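PDB 5A04: aldose-aldose oxidoreductase from Caulobacter crescentus, which probably couples the oxidation of one aldose to the reduction of another, using a bound NADP(H) cofactor that it re-uses between the two half-reactions. Local coordinates for residues A10-G15 and A36-T41; Y60-F65 and R87-R92; S32-L37 and E50-P55. One frame throughout, in Å; residues are numbered along the deposited sequence. Where two conformers were deposited one is given.

Contact 1: A10-G15 and A36-T41. With NDP (NADPH dihydro-nicotinamide-adenine-dinucleotide phosphate), chain G.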
# COMPACT_ATOMS: atom_id res chain seq x y z
N ALA A 10 10.38 -37.68 -1.01
CA ALA A 10 11.67 -37.48 -0.37
C ALA A 10 11.79 -36.00 -0.02
O ALA A 10 11.64 -35.15 -0.89
CB ALA A 10 12.82 -37.91 -1.31
N ILE A 11 12.01 -35.69 1.25
CA ILE A 11 12.21 -34.31 1.67
C ILE A 11 13.71 -34.01 1.67
O ILE A 11 14.50 -34.72 2.30
CB ILE A 11 11.61 -34.03 3.07
CG1 ILE A 11 10.11 -34.38 3.09
CG2 ILE A 11 11.81 -32.57 3.47
CD1 ILE A 11 9.27 -33.62 2.06
N LEU A 12 14.11 -32.98 0.92
CA LEU A 12 15.52 -32.69 0.72
C LEU A 12 15.84 -31.32 1.31
O LEU A 12 15.30 -30.31 0.87
CB LEU A 12 15.86 -32.75 -0.78
CG LEU A 12 17.34 -32.68 -1.17
CD1 LEU A 12 17.54 -33.32 -2.56
CD2 LEU A 12 17.83 -31.24 -1.20
N GLY A 13 16.73 -31.31 2.30
CA GLY A 13 17.09 -30.09 3.02
C GLY A 13 16.30 -29.99 4.31
O GLY A 13 15.23 -29.39 4.34
N LEU A 14 16.82 -30.58 5.39
CA LEU A 14 16.05 -30.72 6.63
C LEU A 14 16.26 -29.51 7.55
O LEU A 14 16.78 -29.61 8.68
CB LEU A 14 16.41 -32.04 7.32
CG LEU A 14 16.23 -33.30 6.45
CD1 LEU A 14 16.51 -34.58 7.23
CD2 LEU A 14 14.82 -33.36 5.81
N GLY A 15 15.83 -28.35 7.06
CA GLY A 15 15.89 -27.12 7.82
C GLY A 15 14.57 -26.78 8.48
O GLY A 15 13.74 -27.67 8.68
N ALA A 36 11.20 -40.77 2.22
CA ALA A 36 12.66 -40.69 2.29
C ALA A 36 13.14 -39.33 2.78
O ALA A 36 12.39 -38.34 2.72
CB ALA A 36 13.28 -41.01 0.92
N LEU A 37 14.38 -39.29 3.25
CA LEU A 37 15.01 -38.07 3.74
C LEU A 37 16.34 -37.86 3.03
O LEU A 37 17.11 -38.81 2.84
CB LEU A 37 15.23 -38.13 5.25
CG LEU A 37 13.95 -38.32 6.07
CD1 LEU A 37 14.34 -38.65 7.51
CD2 LEU A 37 13.10 -37.07 6.02
N VAL A 38 16.61 -36.61 2.66
CA VAL A 38 17.89 -36.25 2.04
C VAL A 38 18.47 -35.06 2.78
O VAL A 38 17.83 -34.02 2.88
CB VAL A 38 17.73 -35.91 0.56
CG1 VAL A 38 19.11 -35.74 -0.09
CG2 VAL A 38 16.93 -36.97 -0.16
N SER A 39 19.68 -35.22 3.32
CA SER A 39 20.27 -34.22 4.21
C SER A 39 21.78 -34.19 4.13
O SER A 39 22.41 -35.23 3.95
CB SER A 39 19.86 -34.49 5.67
OG SER A 39 20.40 -33.49 6.53
N GLY A 40 22.35 -33.00 4.31
CA GLY A 40 23.80 -32.86 4.43
C GLY A 40 24.29 -32.98 5.87
O GLY A 40 25.47 -32.80 6.16
N THR A 41 23.37 -33.28 6.77
CA THR A 41 23.70 -33.42 8.20
C THR A 41 23.33 -34.81 8.69
O THR A 41 22.15 -35.10 8.91
CB THR A 41 22.95 -32.38 9.06
OG1 THR A 41 23.25 -31.06 8.58
CG2 THR A 41 23.38 -32.50 10.53
PA NDP G . 16.83 -23.27 6.79
O1A NDP G . 18.13 -22.55 6.80
O2A NDP G . 16.02 -23.32 8.05
O5B NDP G . 17.03 -24.82 6.27
C5B NDP G . 17.79 -24.81 5.09
C4B NDP G . 18.33 -26.24 4.96
O4B NDP G . 18.87 -26.46 3.65
C3B NDP G . 19.48 -26.47 5.97
O3B NDP G . 19.00 -26.87 7.21
C2B NDP G . 20.19 -27.67 5.33
O2B NDP G . 19.58 -28.80 5.57
C1B NDP G . 19.95 -27.37 3.79
N9A NDP G . 21.14 -26.82 3.13
C8A NDP G . 21.84 -27.38 2.07
N7A NDP G . 22.91 -26.65 1.70
C5A NDP G . 22.91 -25.56 2.57
C6A NDP G . 23.76 -24.45 2.70
N6A NDP G . 24.84 -24.31 1.86
N1A NDP G . 23.55 -23.49 3.65
C2A NDP G . 22.45 -23.71 4.46
N3A NDP G . 21.55 -24.70 4.46
C4A NDP G . 21.81 -25.65 3.48
O3 NDP G . 16.02 -22.44 5.61
PN NDP G . 14.40 -22.57 5.60
O1N NDP G . 13.92 -23.96 5.71
O2N NDP G . 13.71 -21.38 6.24
O5D NDP G . 14.12 -22.15 3.92
C5D NDP G . 14.57 -23.13 3.03
C4D NDP G . 13.79 -22.94 1.70
O4D NDP G . 12.36 -22.98 2.00
C3D NDP G . 14.04 -21.52 1.07
O3D NDP G . 14.00 -21.61 -0.37
C2D NDP G . 12.85 -20.70 1.55
O2D NDP G . 12.49 -19.69 0.62
C1D NDP G . 11.73 -21.80 1.56
N1N NDP G . 10.71 -21.48 2.55
C2N NDP G . 9.37 -21.45 2.18
C3N NDP G . 8.43 -21.17 3.13
C7N NDP G . 7.02 -21.13 2.75
O7N NDP G . 6.13 -20.72 3.52
N7N NDP G . 6.65 -21.58 1.48
C4N NDP G . 8.78 -20.89 4.55
C5N NDP G . 10.22 -20.90 4.83
C6N NDP G . 11.11 -21.19 3.88
P2B NDP G . 20.54 -30.18 5.90
O1X NDP G . 21.46 -30.17 4.70
O2X NDP G . 21.14 -29.75 7.20
O3X NDP G . 19.50 -31.30 5.96

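Contact 2: Y60-F65 and R87-R92. With NDP (NADPH dihydro-nicotinamide-adenine-dinucleotide phosphate), chain G.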
# COMPACT_ATOMS: atom_id res chain seq x y z
N TYR A 60 19.38 -40.45 2.64
CA TYR A 60 20.44 -40.09 1.69
C TYR A 60 21.20 -38.86 2.15
O TYR A 60 20.61 -37.94 2.72
CB TYR A 60 19.85 -39.84 0.30
CG TYR A 60 19.11 -41.01 -0.28
CD1 TYR A 60 17.79 -41.26 0.07
CD2 TYR A 60 19.73 -41.87 -1.18
CE1 TYR A 60 17.10 -42.34 -0.46
CE2 TYR A 60 19.05 -42.96 -1.72
CZ TYR A 60 17.73 -43.18 -1.35
OH TYR A 60 17.03 -44.25 -1.87
N SER A 61 22.50 -38.83 1.89
CA SER A 61 23.27 -37.60 1.99
C SER A 61 23.18 -36.87 0.65
O SER A 61 22.65 -37.40 -0.31
CB SER A 61 24.73 -37.89 2.35
OG SER A 61 25.37 -38.51 1.24
N TYR A 62 23.71 -35.65 0.58
CA TYR A 62 23.77 -35.00 -0.73
C TYR A 62 24.76 -35.73 -1.65
O TYR A 62 24.64 -35.67 -2.87
CB TYR A 62 24.17 -33.52 -0.60
CG TYR A 62 23.18 -32.69 0.19
CD1 TYR A 62 21.82 -32.95 0.12
CD2 TYR A 62 23.62 -31.66 1.00
CE1 TYR A 62 20.92 -32.19 0.84
CE2 TYR A 62 22.72 -30.89 1.73
CZ TYR A 62 21.37 -31.17 1.65
OH TYR A 62 20.48 -30.41 2.37
N GLU A 63 25.72 -36.45 -1.06
CA GLU A 63 26.68 -37.21 -1.86
C GLU A 63 26.05 -38.47 -2.46
O GLU A 63 26.44 -38.90 -3.55
CB GLU A 63 27.89 -37.59 -1.00
CG GLU A 63 28.67 -36.39 -0.49
CD GLU A 63 29.82 -36.79 0.41
OE1 GLU A 63 29.72 -37.85 1.07
OE2 GLU A 63 30.82 -36.04 0.47
N THR A 64 25.08 -39.06 -1.77
CA THR A 64 24.48 -40.30 -2.27
C THR A 64 23.11 -40.08 -2.90
O THR A 64 22.48 -41.04 -3.34
CB THR A 64 24.34 -41.38 -1.15
OG1 THR A 64 23.43 -40.93 -0.13
CG2 THR A 64 25.69 -41.71 -0.52
N PHE A 65 22.65 -38.83 -2.95
CA PHE A 65 21.29 -38.52 -3.41
C PHE A 65 20.94 -39.10 -4.78
O PHE A 65 19.83 -39.55 -4.99
CB PHE A 65 21.08 -36.99 -3.41
CG PHE A 65 19.79 -36.53 -4.07
CD1 PHE A 65 18.55 -36.99 -3.62
CD2 PHE A 65 19.82 -35.64 -5.12
CE1 PHE A 65 17.38 -36.56 -4.23
CE2 PHE A 65 18.65 -35.21 -5.74
CZ PHE A 65 17.42 -35.68 -5.30
N ARG A 87 18.08 -25.00 -8.15
CA ARG A 87 18.30 -25.49 -9.50
C ARG A 87 19.09 -26.82 -9.53
O ARG A 87 18.61 -27.77 -10.13
CB ARG A 87 19.01 -24.44 -10.37
CG ARG A 87 19.48 -25.04 -11.71
CD ARG A 87 20.09 -24.02 -12.67
NE ARG A 87 20.65 -24.72 -13.83
CZ ARG A 87 21.23 -24.11 -14.87
NH1 ARG A 87 21.31 -22.79 -14.90
NH2 ARG A 87 21.71 -24.83 -15.88
N PRO A 88 20.26 -26.89 -8.87
CA PRO A 88 20.98 -28.16 -9.03
C PRO A 88 20.26 -29.36 -8.41
O PRO A 88 20.30 -30.44 -8.98
CB PRO A 88 22.33 -27.91 -8.34
CG PRO A 88 22.13 -26.69 -7.49
CD PRO A 88 21.09 -25.88 -8.20
N PHE A 89 19.58 -29.19 -7.28
CA PHE A 89 18.89 -30.35 -6.72
C PHE A 89 17.65 -30.73 -7.52
O PHE A 89 17.31 -31.90 -7.61
CB PHE A 89 18.53 -30.11 -5.25
CG PHE A 89 19.69 -30.26 -4.31
CD1 PHE A 89 20.30 -31.50 -4.15
CD2 PHE A 89 20.17 -29.18 -3.60
CE1 PHE A 89 21.37 -31.66 -3.28
CE2 PHE A 89 21.25 -29.33 -2.73
CZ PHE A 89 21.85 -30.57 -2.57
N THR A 90 16.98 -29.74 -8.12
CA THR A 90 15.85 -30.03 -8.99
C THR A 90 16.31 -30.83 -10.21
O THR A 90 15.69 -31.82 -10.58
CB THR A 90 15.14 -28.73 -9.43
OG1 THR A 90 14.49 -28.16 -8.28
CG2 THR A 90 14.11 -29.01 -10.50
N GLU A 91 17.41 -30.40 -10.82
CA GLU A 91 17.94 -31.10 -12.00
C GLU A 91 18.35 -32.54 -11.66
O GLU A 91 18.05 -33.47 -12.41
CB GLU A 91 19.12 -30.33 -12.58
CG GLU A 91 18.70 -29.01 -13.20
CD GLU A 91 19.88 -28.11 -13.55
OE1 GLU A 91 20.97 -28.22 -12.93
OE2 GLU A 91 19.71 -27.25 -14.43
N ARG A 92 19.03 -32.71 -10.53
CA ARG A 92 19.45 -34.03 -10.10
C ARG A 92 18.24 -34.92 -9.78
O ARG A 92 18.23 -36.11 -10.13
CB ARG A 92 20.37 -33.92 -8.88
CG ARG A 92 21.76 -33.39 -9.23
CD ARG A 92 22.56 -33.09 -7.99
NE ARG A 92 22.96 -34.30 -7.28
CZ ARG A 92 23.52 -34.31 -6.07
NH1 ARG A 92 23.72 -33.16 -5.42
NH2 ARG A 92 23.87 -35.46 -5.50
PA NDP G . 16.83 -23.27 6.79
O1A NDP G . 18.13 -22.55 6.80
O2A NDP G . 16.02 -23.32 8.05
O5B NDP G . 17.03 -24.82 6.27
C5B NDP G . 17.79 -24.81 5.09
C4B NDP G . 18.33 -26.24 4.96
O4B NDP G . 18.87 -26.46 3.65
C3B NDP G . 19.48 -26.47 5.97
O3B NDP G . 19.00 -26.87 7.21
C2B NDP G . 20.19 -27.67 5.33
O2B NDP G . 19.58 -28.80 5.57
C1B NDP G . 19.95 -27.37 3.79
N9A NDP G . 21.14 -26.82 3.13
C8A NDP G . 21.84 -27.38 2.07
N7A NDP G . 22.91 -26.65 1.70
C5A NDP G . 22.91 -25.56 2.57
C6A NDP G . 23.76 -24.45 2.70
N6A NDP G . 24.84 -24.31 1.86
N1A NDP G . 23.55 -23.49 3.65
C2A NDP G . 22.45 -23.71 4.46
N3A NDP G . 21.55 -24.70 4.46
C4A NDP G . 21.81 -25.65 3.48
O3 NDP G . 16.02 -22.44 5.61
PN NDP G . 14.40 -22.57 5.60
O1N NDP G . 13.92 -23.96 5.71
O2N NDP G . 13.71 -21.38 6.24
O5D NDP G . 14.12 -22.15 3.92
C5D NDP G . 14.57 -23.13 3.03
C4D NDP G . 13.79 -22.94 1.70
O4D NDP G . 12.36 -22.98 2.00
C3D NDP G . 14.04 -21.52 1.07
O3D NDP G . 14.00 -21.61 -0.37
C2D NDP G . 12.85 -20.70 1.55
O2D NDP G . 12.49 -19.69 0.62
C1D NDP G . 11.73 -21.80 1.56
N1N NDP G . 10.71 -21.48 2.55
C2N NDP G . 9.37 -21.45 2.18
C3N NDP G . 8.43 -21.17 3.13
C7N NDP G . 7.02 -21.13 2.75
O7N NDP G . 6.13 -20.72 3.52
N7N NDP G . 6.65 -21.58 1.48
C4N NDP G . 8.78 -20.89 4.55
C5N NDP G . 10.22 -20.90 4.83
C6N NDP G . 11.11 -21.19 3.88
P2B NDP G . 20.54 -30.18 5.90
O1X NDP G . 21.46 -30.17 4.70
O2X NDP G . 21.14 -29.75 7.20
O3X NDP G . 19.50 -31.30 5.96

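Contact 3: S32-L37 and E50-P55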
# COMPACT_ATOMS: atom_id res chain seq x y z
N SER A 32 -0.45 -38.59 -0.31
CA SER A 32 0.99 -38.38 -0.15
C SER A 32 1.49 -39.03 1.12
O SER A 32 0.78 -39.04 2.12
CB SER A 32 1.31 -36.88 -0.11
OG SER A 32 0.62 -36.22 -1.15
N ARG A 33 2.70 -39.56 1.08
CA ARG A 33 3.34 -40.08 2.29
C ARG A 33 4.81 -39.72 2.29
O ARG A 33 5.44 -39.56 1.24
CB ARG A 33 3.15 -41.60 2.40
CG ARG A 33 3.83 -42.39 1.28
CD ARG A 33 3.66 -43.90 1.49
NE ARG A 33 4.20 -44.33 2.77
CZ ARG A 33 5.46 -44.70 2.97
NH1 ARG A 33 6.33 -44.70 1.96
NH2 ARG A 33 5.86 -45.08 4.18
N LEU A 34 5.36 -39.60 3.49
CA LEU A 34 6.78 -39.36 3.65
C LEU A 34 7.54 -40.67 3.44
O LEU A 34 7.31 -41.64 4.17
CB LEU A 34 7.05 -38.76 5.03
CG LEU A 34 8.51 -38.48 5.34
CD1 LEU A 34 9.06 -37.50 4.32
CD2 LEU A 34 8.65 -37.94 6.76
N ALA A 35 8.43 -40.71 2.45
CA ALA A 35 9.09 -41.97 2.07
C ALA A 35 10.60 -41.95 2.27
O ALA A 35 11.22 -43.00 2.47
CB ALA A 35 8.76 -42.31 0.62
N ALA A 36 11.20 -40.77 2.22
CA ALA A 36 12.66 -40.69 2.29
C ALA A 36 13.14 -39.33 2.78
O ALA A 36 12.39 -38.34 2.72
CB ALA A 36 13.28 -41.01 0.92
N LEU A 37 14.38 -39.29 3.25
CA LEU A 37 15.01 -38.07 3.74
C LEU A 37 16.34 -37.86 3.03
O LEU A 37 17.11 -38.81 2.84
CB LEU A 37 15.23 -38.13 5.25
CG LEU A 37 13.95 -38.32 6.07
CD1 LEU A 37 14.34 -38.65 7.51
CD2 LEU A 37 13.10 -37.07 6.02
N GLU A 50 14.43 -41.68 12.65
CA GLU A 50 13.88 -42.41 13.78
C GLU A 50 12.48 -41.91 14.14
O GLU A 50 11.57 -42.71 14.35
CB GLU A 50 14.82 -42.32 14.98
CG GLU A 50 16.01 -43.25 14.85
CD GLU A 50 17.04 -43.06 15.95
OE1 GLU A 50 16.76 -42.32 16.92
OE2 GLU A 50 18.14 -43.64 15.83
N GLN A 51 12.30 -40.60 14.20
CA GLN A 51 10.99 -40.04 14.52
C GLN A 51 9.91 -40.47 13.52
O GLN A 51 8.79 -40.82 13.92
CB GLN A 51 11.05 -38.50 14.58
CG GLN A 51 9.68 -37.86 14.87
CD GLN A 51 9.73 -36.36 15.03
OE1 GLN A 51 10.79 -35.74 14.87
NE2 GLN A 51 8.59 -35.76 15.35
N TYR A 52 10.23 -40.46 12.23
CA TYR A 52 9.22 -40.69 11.21
C TYR A 52 9.20 -42.11 10.65
O TYR A 52 8.41 -42.41 9.75
CB TYR A 52 9.39 -39.68 10.06
CG TYR A 52 8.90 -38.30 10.43
CD1 TYR A 52 7.57 -37.94 10.23
CD2 TYR A 52 9.76 -37.37 11.01
CE1 TYR A 52 7.11 -36.68 10.57
CE2 TYR A 52 9.30 -36.10 11.36
CZ TYR A 52 7.96 -35.77 11.14
OH TYR A 52 7.49 -34.52 11.49
N GLY A 53 10.04 -42.99 11.18
CA GLY A 53 10.02 -44.38 10.76
C GLY A 53 10.55 -44.57 9.35
O GLY A 53 10.03 -45.39 8.58
N ILE A 54 11.57 -43.79 9.00
CA ILE A 54 12.21 -43.88 7.70
C ILE A 54 13.45 -44.77 7.81
O ILE A 54 14.40 -44.39 8.49
CB ILE A 54 12.65 -42.49 7.17
CG1 ILE A 54 11.49 -41.49 7.27
CG2 ILE A 54 13.19 -42.62 5.74
CD1 ILE A 54 10.27 -41.88 6.50
N PRO A 55 13.42 -45.94 7.16
CA PRO A 55 14.56 -46.87 7.31
C PRO A 55 15.85 -46.28 6.72
O PRO A 55 15.77 -45.40 5.86
CB PRO A 55 14.11 -48.12 6.54
CG PRO A 55 13.07 -47.65 5.60
CD PRO A 55 12.39 -46.47 6.27

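Contact 1: A10-G15 and A36-T41
Ser39 and Leu14 meet where two neighbouring strands run out, and both reach the same oxygen of the 2'-phosphate of NADPH. The backbone N of Leu14 donates to O3X over 2.8 Å, and the OG of Ser39 is placed 2.4 Å from that same O3X, a hydrogen bond whose very short length is doubtful. With its OG anti to the backbone N (chi1 -178°), Ser39 also accepts from the N of Thr41 at 3.0 Å, an ST turn that fixes the hydroxyl and curls the loop round the phosphate. Gly40 N then binds O1X and Thr41 OG1 binds O2X, so each terminal phosphate oxygen has a partner here. CD1 of Leu14 lies 3.7 Å from CB of Ser39. Gly15 has its CA 3.0 Å from O5B of the cofactor, leaving no room for a side chain.

Behind this first shell the strands pair in parallel: Ile11 N to Ala36 O, Val38 N to Ile11 O at 2.9 Å, and Gly13 N to Val38 O, the last nearly straight at 171°. On one face Leu12 CG packs on Val38 CB at 3.7 Å; on the other, the Leu14 and Leu37 side chains cross at about a right angle, their CD2 atoms 4.1 Å apart. This is the first beta-alpha-beta unit of the Rossmann fold, with its glycine-rich turn. Strand 7-12 is flanked by strand 76-79 on its far side, while helices 16-22 and 42-52 pack against the face bearing Ile11 and Leu37.

Contact 2: Y60-F65 and R87-R92
The ring of Tyr62 carries Phe89 over one face, where a loop of the NAD-binding Rossmann fold meets helix 86-95; CZ of Phe89 is 3.6 Å from CD1 of Tyr62 and displaced toward the rim. The two ring planes are inclined at 49°, neither a parallel stack nor an edge-to-face pair. At its own edge the Phe89 ring meets CD2 of Phe65, and the Phe65 ring in turn has CB of Arg92 near its plane. The guanidinium of Arg92 takes CD2 of Phe65 over one face and the carbonyl oxygen of Tyr62 at its edge; its plane stands 75° from that of the Phe65 ring.

In this way the loop after strand 59-60 is joined to the helix close to the adenosine end of the cofactor. The hydroxyl of Tyr62 lies 2.5 Å from the phosphate oxygen O1X of NADPH in a hydrogen bond of weak geometry, while its CE2 is 3.6 Å from C8A of the adenine. One aromatic side chain thus touches both the 2'-phosphate and the base.

The loop has its own brace: Ser61 OG accepts from Thr64 N, an ST motif, and Thr64 OG1 accepts from Ser61 N. Leu12 of strand 7-12 lies under Tyr62, Phe65 and Phe89 together, so the aromatic cluster rests on the sheet.

Arg92 reaches the loop because its chain bends at chi3, which turns one face of the guanidinium toward CD2 of Phe65. A salt bridge from its NE to Asp66 probably helps to hold that plane in position. Its NH2 then gives Tyr62 O a bond of 2.7 Å and 165°, nearly along the C=O axis.

Contact 3: S32-L37 and E50-P55
Tyr52, near the end of helix 42-52, opens a hydrophobic contact with strand 32-38 inside a beta-alpha-beta unit of the Rossmann fold, at the point where the chain turns back from helix toward strand 59-60. CD2 of Leu34 approaches the Tyr52 ring obliquely, 3.6 Å from CD1, and also packs against its CB. Having CG anti to the backbone N (chi1 179°) carries the Leu34 branch out to the ring.

Gly53 follows with positive phi (70°) and takes the chain out of the helix, which lets the next residue face the strand again. That residue, Ile54, buries more surface here than any other and spreads its branches along the strand. CD1 lies 4.0 Å from CG of Leu34, and CG1 meets CD1 of Leu37 at the same distance. An alanine in place of Ile54 would lack these outer branches and is likely to leave a gap between Leu34 and Leu37, with the turn less firmly seated on the strand.

Beyond the side chain, the carbonyl of Ile54 accepts a hydrogen bond from Arg59. Its CG2 settles against the strand backbone, 3.8 Å from Ala35 O and 4.0 Å from Ala36 CA.

How the contacts relate
The three contacts illustrate how neighbouring parts of one Rossmann sheet are joined near a cofactor site. Contacts 1 and 3 share Ala36 and Leu37, and their centres lie 11 Å apart; Ile11 CG1 of the first packs 3.5 Å from Leu34 CD1 of the third. Contact 2 adjoins contact 1 through strand 59-60, where Leu37 O to Tyr60 N (2.8 Å) and Ser39 N to Tyr60 O (2.9 Å) are probable hydrogen bonds. Contacts 1 and 2 converge on the 2'-phosphate of NADPH, whereas contact 3 stands behind, with the Leu37 side chain about 8 Å from the cofactor. Bound glucose lies farther along, about 14 Å from Gly13.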